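Local coordinates for protein galactan 1,3-beta-galactosidase (Phanerochaete chrysosporium, PDB 7BYX) that probably releases galactose from the ends of beta-1,3-galactan chains, and carries a calcium-containing carbohydrate-binding module that holds beta-1,3-galactotriose, at residues Tyr358-Asp363 / Pro384-Gly389; Pro233-Thr238 / Gly389-Ser394; Gly316-Leu321 / Gly333-Gly338. The protein carries 1 engineered substitution. All blocks are in the same frame, centred on the assembly; numbering follows the deposited sequence.

Interaction 1 of 3, residues Tyr358-Asp363 / Pro384-Gly389. With GAL (beta-D-galactopyranose), chain H; GAL (beta-D-galactopyranose), chain B.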
loop_
_atom_site.group_PDB
_atom_site.type_symbol
_atom_site.label_atom_id
_atom_site.label_comp_id
_atom_site.label_asym_id
_atom_site.label_seq_id
_atom_site.Cartn_x
_atom_site.Cartn_y
_atom_site.Cartn_z
ATOM N N TYR A 358 -16.306 -5.752 7.276
ATOM C CA TYR A 358 -16.048 -6.806 6.299
ATOM C C TYR A 358 -17.232 -6.892 5.333
ATOM O O TYR A 358 -18.365 -7.109 5.763
ATOM C CB TYR A 358 -15.815 -8.147 7.007
ATOM C CG TYR A 358 -14.431 -8.242 7.598
ATOM C CD1 TYR A 358 -14.072 -7.458 8.689
ATOM C CD2 TYR A 358 -13.471 -9.071 7.042
ATOM C CE1 TYR A 358 -12.816 -7.503 9.217
ATOM C CE2 TYR A 358 -12.209 -9.131 7.569
ATOM C CZ TYR A 358 -11.888 -8.330 8.657
ATOM O OH TYR A 358 -10.638 -8.352 9.196
ATOM N N PHE A 359 -16.972 -6.743 4.031
ATOM C CA PHE A 359 -18.063 -6.611 3.077
ATOM C C PHE A 359 -17.656 -7.194 1.733
ATOM O O PHE A 359 -16.469 -7.227 1.398
ATOM C CB PHE A 359 -18.455 -5.139 2.893
ATOM C CG PHE A 359 -17.376 -4.325 2.241
ATOM C CD1 PHE A 359 -17.291 -4.240 0.849
ATOM C CD2 PHE A 359 -16.414 -3.688 3.011
ATOM C CE1 PHE A 359 -16.284 -3.509 0.246
ATOM C CE2 PHE A 359 -15.397 -2.969 2.417
ATOM C CZ PHE A 359 -15.335 -2.876 1.034
ATOM N N ALA A 360 -18.657 -7.630 0.956
ATOM C CA ALA A 360 -18.505 -7.921 -0.466
ATOM C C ALA A 360 -19.204 -6.857 -1.318
ATOM O O ALA A 360 -20.313 -6.418 -0.998
ATOM C CB ALA A 360 -19.083 -9.289 -0.809
ATOM N N ASN A 361 -18.558 -6.461 -2.418
ATOM C CA ASN A 361 -19.117 -5.503 -3.379
ATOM C C ASN A 361 -18.690 -5.975 -4.763
ATOM O O ASN A 361 -17.572 -5.690 -5.196
ATOM C CB ASN A 361 -18.637 -4.072 -3.116
ATOM C CG ASN A 361 -18.977 -3.101 -4.263
ATOM O OD1 ASN A 361 -19.822 -3.389 -5.112
ATOM N ND2 ASN A 361 -18.310 -1.943 -4.282
ATOM N N GLY A 362 -19.586 -6.663 -5.464
ATOM C CA GLY A 362 -19.246 -7.172 -6.777
ATOM C C GLY A 362 -19.334 -6.192 -7.932
ATOM O O GLY A 362 -19.059 -6.587 -9.069
ATOM N N ASP A 363 -19.724 -4.942 -7.689
ATOM C CA ASP A 363 -19.687 -3.923 -8.733
ATOM C C ASP A 363 -18.246 -3.620 -9.144
ATOM O O ASP A 363 -17.284 -3.874 -8.401
ATOM C CB ASP A 363 -20.330 -2.617 -8.253
ATOM C CG ASP A 363 -21.814 -2.762 -7.912
ATOM O OD1 ASP A 363 -22.433 -3.798 -8.287
ATOM O OD2 ASP A 363 -22.362 -1.811 -7.281
ATOM N N PRO A 384 -14.953 0.093 -1.375
ATOM C CA PRO A 384 -14.382 -0.237 -2.688
ATOM C C PRO A 384 -14.995 -1.484 -3.315
ATOM O O PRO A 384 -15.581 -2.316 -2.616
ATOM C CB PRO A 384 -12.898 -0.458 -2.376
ATOM C CG PRO A 384 -12.658 0.317 -1.134
ATOM C CD PRO A 384 -13.923 0.267 -0.341
ATOM N N ASP A 385 -14.903 -1.593 -4.638
ATOM C CA ASP A 385 -15.166 -2.867 -5.287
ATOM C C ASP A 385 -14.266 -3.924 -4.659
ATOM O O ASP A 385 -13.055 -3.725 -4.541
ATOM C CB ASP A 385 -14.913 -2.757 -6.796
ATOM C CG ASP A 385 -13.566 -2.095 -7.132
ATOM O OD1 ASP A 385 -13.382 -0.905 -6.793
ATOM O OD2 ASP A 385 -12.694 -2.757 -7.744
ATOM N N SER A 386 -14.862 -5.029 -4.219
ATOM C CA SER A 386 -14.123 -6.067 -3.514
ATOM C C SER A 386 -13.548 -7.134 -4.430
ATOM O O SER A 386 -12.739 -7.942 -3.975
ATOM C CB SER A 386 -15.017 -6.750 -2.478
ATOM O OG SER A 386 -15.946 -7.611 -3.122
ATOM N N GLY A 387 -13.940 -7.172 -5.696
ATOM C CA GLY A 387 -13.478 -8.196 -6.610
ATOM C C GLY A 387 -14.532 -9.221 -6.973
ATOM O O GLY A 387 -14.276 -10.064 -7.838
ATOM N N GLY A 388 -15.692 -9.185 -6.336
ATOM C CA GLY A 388 -16.791 -10.053 -6.711
ATOM C C GLY A 388 -17.778 -10.200 -5.578
ATOM O O GLY A 388 -17.497 -9.872 -4.426
ATOM N N GLY A 389 -18.958 -10.713 -5.932
ATOM C CA GLY A 389 -20.002 -10.917 -4.943
ATOM C C GLY A 389 -19.632 -11.921 -3.871
ATOM O O GLY A 389 -20.208 -11.891 -2.783
HETATM C C1 GAL H . -23.105 -9.878 -7.966
HETATM C C2 GAL H . -23.496 -9.096 -6.725
HETATM C C3 GAL H . -24.393 -7.970 -7.084
HETATM C C4 GAL H . -23.805 -7.082 -8.143
HETATM C C5 GAL H . -23.344 -7.876 -9.347
HETATM C C6 GAL H . -22.568 -6.968 -10.267
HETATM O O2 GAL H . -24.129 -10.010 -5.775
HETATM O O3 GAL H . -24.679 -7.181 -5.905
HETATM O O4 GAL H . -22.621 -6.442 -7.649
HETATM O O5 GAL H . -22.452 -8.968 -8.949
HETATM O O6 GAL H . -22.106 -7.743 -11.332
HETATM C C1 GAL B . -21.924 -14.171 -9.019
HETATM C C2 GAL B . -21.659 -13.135 -7.943
HETATM C C3 GAL B . -21.966 -11.817 -8.538
HETATM C C4 GAL B . -20.861 -11.425 -9.492
HETATM C C5 GAL B . -20.551 -12.562 -10.459
HETATM C C6 GAL B . -19.124 -13.024 -10.268
HETATM O O1 GAL B . -21.264 -15.312 -8.692
HETATM O O2 GAL B . -22.481 -13.469 -6.784
HETATM O O3 GAL B . -22.202 -10.809 -7.517
HETATM O O4 GAL B . -19.638 -11.015 -8.822
HETATM O O5 GAL B . -21.489 -13.712 -10.381
HETATM O O6 GAL B . -18.432 -12.750 -11.449
HETATM O O HOH W 1 -15.629 -6.156 -7.749
#
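N361 and S386 grip each other through a reciprocal pair of hydrogen bonds. The amide N of N361 points almost straight at S386 OG (2.9 Å, 174°), while S386 N returns a bond to N361 O at 3.0 Å. Serine suits this place because its short hydroxyl, set between its own backbone N and carbonyl carbon (chi1 74°), can accept the N-H of N361 and still bond V391 O. The N361 carboxamide bridges outward: its ND2 makes a weak 3.2 Å bond to P384 O and also donates to Q383 O and T365 O, whereas OD1 accepts from D363 N in an Asx turn. Beside it the F359 ring meets P384 edge-on, with CE1 3.2 Å from P384 O near the ring plane and CZ against the proline CD. The backbones almost touch, G362 CA lying 3.6 Å from G388 C, a closeness suited to glycine. One water joins D363 O to G387 N. Past this join of strand 351-360 and loop 384-389 lies the galactotriose of the carbohydrate-binding module. D363 OD1 accepts from O4 of the middle galactose (chain H) at 2.7 Å, its OD2 being salt-bridged to R367, and G389 N donates to O4 of the chain B galactose at 3.0 Å. Two sugars are thus read at O4, axial in galactose but not glucose, by groups the polar network probably helps position.

Interaction 2 of 3, residues Pro233-Thr238 / Gly389-Ser394. With GAL (beta-D-galactopyranose), chain B.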
loop_
_atom_site.group_PDB
_atom_site.type_symbol
_atom_site.label_atom_id
_atom_site.label_comp_id
_atom_site.label_asym_id
_atom_site.label_seq_id
_atom_site.Cartn_x
_atom_site.Cartn_y
_atom_site.Cartn_z
ATOM N N PRO A 233 -4.662 -14.174 -0.166
ATOM C CA PRO A 233 -5.728 -14.872 -0.904
ATOM C C PRO A 233 -5.998 -14.215 -2.248
ATOM O O PRO A 233 -6.344 -13.031 -2.328
ATOM C CB PRO A 233 -6.934 -14.769 0.035
ATOM C CG PRO A 233 -6.295 -14.749 1.405
ATOM C CD PRO A 233 -5.059 -13.892 1.225
ATOM N N SER A 234 -5.808 -15.003 -3.306
ATOM C CA SER A 234 -5.796 -14.481 -4.666
ATOM C C SER A 234 -7.002 -13.599 -4.951
ATOM O O SER A 234 -6.879 -12.549 -5.583
ATOM C CB SER A 234 -5.749 -15.646 -5.657
ATOM O OG SER A 234 -5.793 -15.137 -6.971
ATOM N N ALA A 235 -8.176 -14.007 -4.486
ATOM C CA ALA A 235 -9.389 -13.315 -4.890
ATOM C C ALA A 235 -9.441 -11.888 -4.334
ATOM O O ALA A 235 -10.090 -11.014 -4.927
ATOM C CB ALA A 235 -10.612 -14.120 -4.444
ATOM N N THR A 236 -8.784 -11.638 -3.196
ATOM C CA THR A 236 -8.807 -10.313 -2.580
ATOM C C THR A 236 -7.970 -9.285 -3.333
ATOM O O THR A 236 -8.041 -8.097 -2.994
ATOM C CB THR A 236 -8.294 -10.370 -1.150
ATOM O OG1 THR A 236 -6.888 -10.592 -1.191
ATOM C CG2 THR A 236 -8.966 -11.502 -0.360
ATOM N N ARG A 237 -7.181 -9.707 -4.317
ATOM C CA ARG A 237 -6.301 -8.808 -5.065
ATOM C C ARG A 237 -5.401 -8.027 -4.098
ATOM O O ARG A 237 -5.437 -6.806 -4.013
ATOM C CB ARG A 237 -7.121 -7.880 -5.978
ATOM C CG ARG A 237 -8.104 -8.636 -6.884
ATOM C CD ARG A 237 -9.057 -7.718 -7.668
ATOM N NE ARG A 237 -9.845 -6.882 -6.763
ATOM C CZ ARG A 237 -10.568 -5.833 -7.150
ATOM N NH1 ARG A 237 -10.616 -5.498 -8.431
ATOM N NH2 ARG A 237 -11.249 -5.121 -6.261
ATOM N N THR A 238 -4.631 -8.791 -3.319
ATOM C CA THR A 238 -3.756 -8.266 -2.256
ATOM C C THR A 238 -4.528 -7.390 -1.277
ATOM O O THR A 238 -4.067 -6.320 -0.870
ATOM C CB THR A 238 -2.560 -7.499 -2.826
ATOM O OG1 THR A 238 -2.124 -8.098 -4.055
ATOM C CG2 THR A 238 -1.405 -7.540 -1.827
ATOM N N GLY A 389 -18.958 -10.713 -5.932
ATOM C CA GLY A 389 -20.002 -10.917 -4.943
ATOM C C GLY A 389 -19.632 -11.921 -3.871
ATOM O O GLY A 389 -20.208 -11.891 -2.783
ATOM N N ASN A 390 -18.663 -12.796 -4.142
ATOM C CA ASN A 390 -18.198 -13.785 -3.177
ATOM C C ASN A 390 -16.846 -13.419 -2.556
ATOM O O ASN A 390 -16.188 -14.282 -1.968
ATOM C CB ASN A 390 -18.108 -15.166 -3.842
ATOM C CG ASN A 390 -18.269 -16.302 -2.853
ATOM O OD1 ASN A 390 -18.865 -16.122 -1.790
ATOM N ND2 ASN A 390 -17.741 -17.484 -3.195
ATOM N N VAL A 391 -16.399 -12.172 -2.688
ATOM C CA VAL A 391 -15.064 -11.788 -2.227
ATOM C C VAL A 391 -15.216 -10.708 -1.175
ATOM O O VAL A 391 -15.783 -9.647 -1.451
ATOM C CB VAL A 391 -14.175 -11.313 -3.385
ATOM C CG1 VAL A 391 -12.730 -11.118 -2.918
ATOM C CG2 VAL A 391 -14.246 -12.311 -4.521
ATOM N N VAL A 392 -14.692 -10.959 0.021
ATOM C CA VAL A 392 -14.821 -10.028 1.144
ATOM C C VAL A 392 -13.474 -9.374 1.424
ATOM O O VAL A 392 -12.441 -10.055 1.461
ATOM C CB VAL A 392 -15.350 -10.751 2.402
ATOM C CG1 VAL A 392 -15.197 -9.890 3.660
ATOM C CG2 VAL A 392 -16.800 -11.185 2.194
ATOM N N ILE A 393 -13.492 -8.052 1.640
ATOM C CA ILE A 393 -12.378 -7.274 2.165
ATOM C C ILE A 393 -12.907 -6.390 3.291
ATOM O O ILE A 393 -14.109 -6.325 3.526
ATOM C CB ILE A 393 -11.697 -6.420 1.071
ATOM C CG1 ILE A 393 -12.680 -5.360 0.536
ATOM C CG2 ILE A 393 -11.122 -7.338 -0.042
ATOM C CD1 ILE A 393 -12.140 -4.478 -0.576
ATOM N N SER A 394 -12.009 -5.674 3.965
ATOM C CA SER A 394 -12.402 -4.827 5.086
ATOM C C SER A 394 -11.868 -3.406 4.933
ATOM O O SER A 394 -10.764 -3.200 4.423
ATOM C CB SER A 394 -11.916 -5.398 6.425
ATOM O OG SER A 394 -10.509 -5.366 6.484
HETATM C C1 GAL B . -21.924 -14.171 -9.019
HETATM C C2 GAL B . -21.659 -13.135 -7.943
HETATM C C3 GAL B . -21.966 -11.817 -8.538
HETATM C C4 GAL B . -20.861 -11.425 -9.492
HETATM C C5 GAL B . -20.551 -12.562 -10.459
HETATM C C6 GAL B . -19.124 -13.024 -10.268
HETATM O O1 GAL B . -21.264 -15.312 -8.692
HETATM O O2 GAL B . -22.481 -13.469 -6.784
HETATM O O3 GAL B . -22.202 -10.809 -7.517
HETATM O O4 GAL B . -19.638 -11.015 -8.822
HETATM O O5 GAL B . -21.489 -13.712 -10.381
HETATM O O6 GAL B . -18.432 -12.750 -11.449
#
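V391 presses one methyl group onto the backbone of A235, and this is where the contact is tight. Its CG1, anti to the backbone N (chi1 -171°), reaches to 3.3 Å from A235 O, while both its methyls touch the A235 side chain, CG1 lying 4.0 Å from A235 CB. A branched valine can offer both methyls to so small a partner, and alanine lets the 3-10 turn 234-236 come close to V391. No hydrogen bond crosses here; the fit is van der Waals contact, methyl groups against a methyl and a carbonyl oxygen. Away from this point the spacing widens. T236 CB faces I393 CG2 at 4.3 Å, and T236 CG2 comes no nearer than 4.2 Å to V392 O; the isoleucine continues inward to pack on Y240 and F359. The tight A235-V391 pair thus lies at the solvent-exposed rim, while the wider-spaced T236 and I393 are buried. The turn is braced from within: P233 O accepts from both T236 N (2.9 Å) and T236 OG1 (2.7 Å), the hydroxyl approaching in the carbonyl plane. Threonine fits because its hydroxyl serves the turn, with W239 N as a further partner, while its methyl faces the neighbour. A little to the side, R237 adds charge to the junction through its salt bridge to D385. The arrangement is a small interdomain interface, joining a turn of the family 43 catalytic domain, a five-bladed beta-propeller in this family, to V391 and the start of the edge strand 392-401 of the beta-sandwich carbohydrate-binding module.

Interaction 3 of 3, residues Gly316-Leu321 / Gly333-Gly338. With GAL (beta-D-galactopyranose), chain C.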
loop_
_atom_site.group_PDB
_atom_site.type_symbol
_atom_site.label_atom_id
_atom_site.label_comp_id
_atom_site.label_asym_id
_atom_site.label_seq_id
_atom_site.Cartn_x
_atom_site.Cartn_y
_atom_site.Cartn_z
ATOM N N GLY A 316 -36.358 -2.887 7.093
ATOM C CA GLY A 316 -36.677 -2.652 5.700
ATOM C C GLY A 316 -36.677 -3.954 4.928
ATOM O O GLY A 316 -37.136 -4.991 5.406
ATOM N N SER A 317 -36.116 -3.918 3.732
ATOM C CA SER A 317 -36.120 -5.071 2.850
ATOM C C SER A 317 -34.733 -5.710 2.715
ATOM O O SER A 317 -34.397 -6.256 1.666
ATOM C CB SER A 317 -36.674 -4.664 1.485
ATOM O OG SER A 317 -36.202 -3.375 1.115
ATOM N N SER A 318 -33.923 -5.663 3.769
ATOM C CA SER A 318 -32.617 -6.305 3.733
ATOM C C SER A 318 -32.763 -7.791 4.035
ATOM O O SER A 318 -33.565 -8.194 4.886
ATOM C CB SER A 318 -31.658 -5.647 4.728
ATOM O OG SER A 318 -32.021 -5.983 6.052
ATOM N N THR A 319 -31.993 -8.609 3.319
ATOM C CA THR A 319 -32.130 -10.055 3.407
ATOM C C THR A 319 -30.771 -10.715 3.560
ATOM O O THR A 319 -29.724 -10.121 3.283
ATOM C CB THR A 319 -32.835 -10.634 2.170
ATOM O OG1 THR A 319 -32.232 -10.092 0.992
ATOM C CG2 THR A 319 -34.347 -10.296 2.179
ATOM N N ILE A 320 -30.808 -11.976 3.986
ATOM C CA ILE A 320 -29.595 -12.766 4.109
ATOM C C ILE A 320 -29.089 -13.179 2.731
ATOM O O ILE A 320 -29.872 -13.483 1.816
ATOM C CB ILE A 320 -29.857 -13.993 4.995
ATOM C CG1 ILE A 320 -30.109 -13.528 6.421
ATOM C CG2 ILE A 320 -28.674 -14.965 4.945
ATOM C CD1 ILE A 320 -28.909 -12.818 7.002
ATOM N N LEU A 321 -27.766 -13.171 2.576
ATOM C CA LEU A 321 -27.067 -13.713 1.421
ATOM C C LEU A 321 -26.133 -14.824 1.885
ATOM O O LEU A 321 -25.654 -14.814 3.019
ATOM C CB LEU A 321 -26.250 -12.628 0.708
ATOM C CG LEU A 321 -26.988 -11.548 -0.072
ATOM C CD1 LEU A 321 -25.955 -10.652 -0.705
ATOM C CD2 LEU A 321 -27.820 -12.170 -1.143
ATOM N N GLY A 333 -27.386 -8.801 2.653
ATOM C CA GLY A 333 -27.484 -8.077 1.408
ATOM C C GLY A 333 -28.727 -7.191 1.345
ATOM O O GLY A 333 -29.511 -7.101 2.285
ATOM N N TYR A 334 -28.891 -6.536 0.188
ATOM C CA TYR A 334 -29.936 -5.529 -0.028
ATOM C C TYR A 334 -29.965 -4.519 1.123
ATOM O O TYR A 334 -31.019 -4.157 1.654
ATOM C CB TYR A 334 -31.307 -6.192 -0.273
ATOM C CG TYR A 334 -31.246 -6.984 -1.549
ATOM C CD1 TYR A 334 -30.762 -8.279 -1.546
ATOM C CD2 TYR A 334 -31.561 -6.406 -2.776
ATOM C CE1 TYR A 334 -30.641 -9.001 -2.707
ATOM C CE2 TYR A 334 -31.444 -7.134 -3.959
ATOM C CZ TYR A 334 -30.987 -8.433 -3.909
ATOM O OH TYR A 334 -30.851 -9.198 -5.053
ATOM N N LEU A 335 -28.778 -4.083 1.528
ATOM C CA LEU A 335 -28.640 -3.012 2.500
ATOM C C LEU A 335 -28.650 -1.686 1.761
ATOM O O LEU A 335 -28.292 -1.610 0.584
ATOM C CB LEU A 335 -27.347 -3.142 3.293
ATOM C CG LEU A 335 -27.192 -4.132 4.433
ATOM C CD1 LEU A 335 -25.740 -4.065 4.890
ATOM C CD2 LEU A 335 -28.157 -3.788 5.575
ATOM N N GLY A 336 -29.078 -0.643 2.460
ATOM C CA GLY A 336 -29.351 0.615 1.813
ATOM C C GLY A 336 -30.569 0.511 0.921
ATOM O O GLY A 336 -31.105 -0.586 0.701
ATOM N N HIS A 337 -31.022 1.652 0.402
ATOM C CA HIS A 337 -32.216 1.690 -0.424
ATOM C C HIS A 337 -33.387 1.053 0.315
ATOM O O HIS A 337 -34.162 0.286 -0.254
ATOM C CB HIS A 337 -31.965 1.006 -1.770
ATOM C CG HIS A 337 -33.012 1.296 -2.800
ATOM N ND1 HIS A 337 -33.188 0.515 -3.924
ATOM C CD2 HIS A 337 -33.947 2.273 -2.870
ATOM C CE1 HIS A 337 -34.189 0.996 -4.639
ATOM N NE2 HIS A 337 -34.664 2.063 -4.023
ATOM N N GLY A 338 -33.483 1.331 1.621
ATOM C CA GLY A 338 -34.524 0.783 2.467
ATOM C C GLY A 338 -34.060 -0.296 3.441
ATOM O O GLY A 338 -34.658 -0.445 4.511
HETATM C C1 GAL C . -25.876 -7.238 -5.243
HETATM C C2 GAL C . -25.821 -7.444 -3.740
HETATM C C3 GAL C . -27.168 -7.321 -3.117
HETATM C C4 GAL C . -27.868 -6.053 -3.525
HETATM C C5 GAL C . -27.845 -5.860 -5.043
HETATM C C6 GAL C . -28.436 -4.547 -5.482
HETATM O O2 GAL C . -25.261 -8.770 -3.527
HETATM O O3 GAL C . -27.094 -7.361 -1.661
HETATM O O4 GAL C . -27.202 -4.944 -2.903
HETATM O O5 GAL C . -26.475 -5.909 -5.560
HETATM O O6 GAL C . -28.703 -4.624 -6.851
HETATM O O HOH W 2 -33.335 -2.919 0.297
#
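T319 and G333 form a hydrogen-bonded pair of a two-stranded antiparallel hairpin, strands 319-322 and 330-333, in the carbohydrate-binding module. G333 N donates to T319 O at 2.8 Å, and T319 N answers to G333 O at 3.1 Å. The next amide leaves the hairpin for the sugar: Y334 N donates to atom O3 of the chain C galactose (2.7 Å, 168°). D420 and R367 bond the same galactose. The tyrosine also lays its ring under this sugar, whose C4 sits 3.7 Å above the centre of the ring plane, the sugar-on-aromatic packing common in carbohydrate-binding modules. With CG anti to the carbonyl carbon (chi1 -64°), the ring stands beside its own backbone N, and amide and ring meet one galactose. T319 OG1 approaches Y334 CD1 obliquely at 3.4 Å. L321 borders the sugar at its O2 and O3, with CG and CD1 against G333, CD1 lying 3.7 Å from G333 CA. Glycine at 333 suits this place, since the leucine methyl occupies the space over its CA. Further along, S318 packs its CB against L335 CD2, its hydroxyl being held by T340 O and G315 O, and a water links S317 OG to Y334 O. At the far end the two segments meet again through a nearly straight CA-H...O contact, G316 CA lying 3.2 Å from G338 O.

Interactions 1 and 3 meet different residues of one trisaccharide, interaction 1 the reducing-end and middle galactoses, interaction 3 the non-reducing one; their centres are about 15 Å apart and they do not touch. Interaction 1 is the most buried of the three and is ruled by polar bonds that shape a loop; interaction 3 lies nearer the surface and adds an aromatic platform to a short hairpin. Interaction 2 is partly buried and apolar, tying the module to the catalytic domain. It continues interaction 1 directly: they share G389, and F359 N bonds I393 O where strands 351-360 and 392-401 pair in one sheet. Sugar binding and domain contact thus use adjoining parts of one loop and strand.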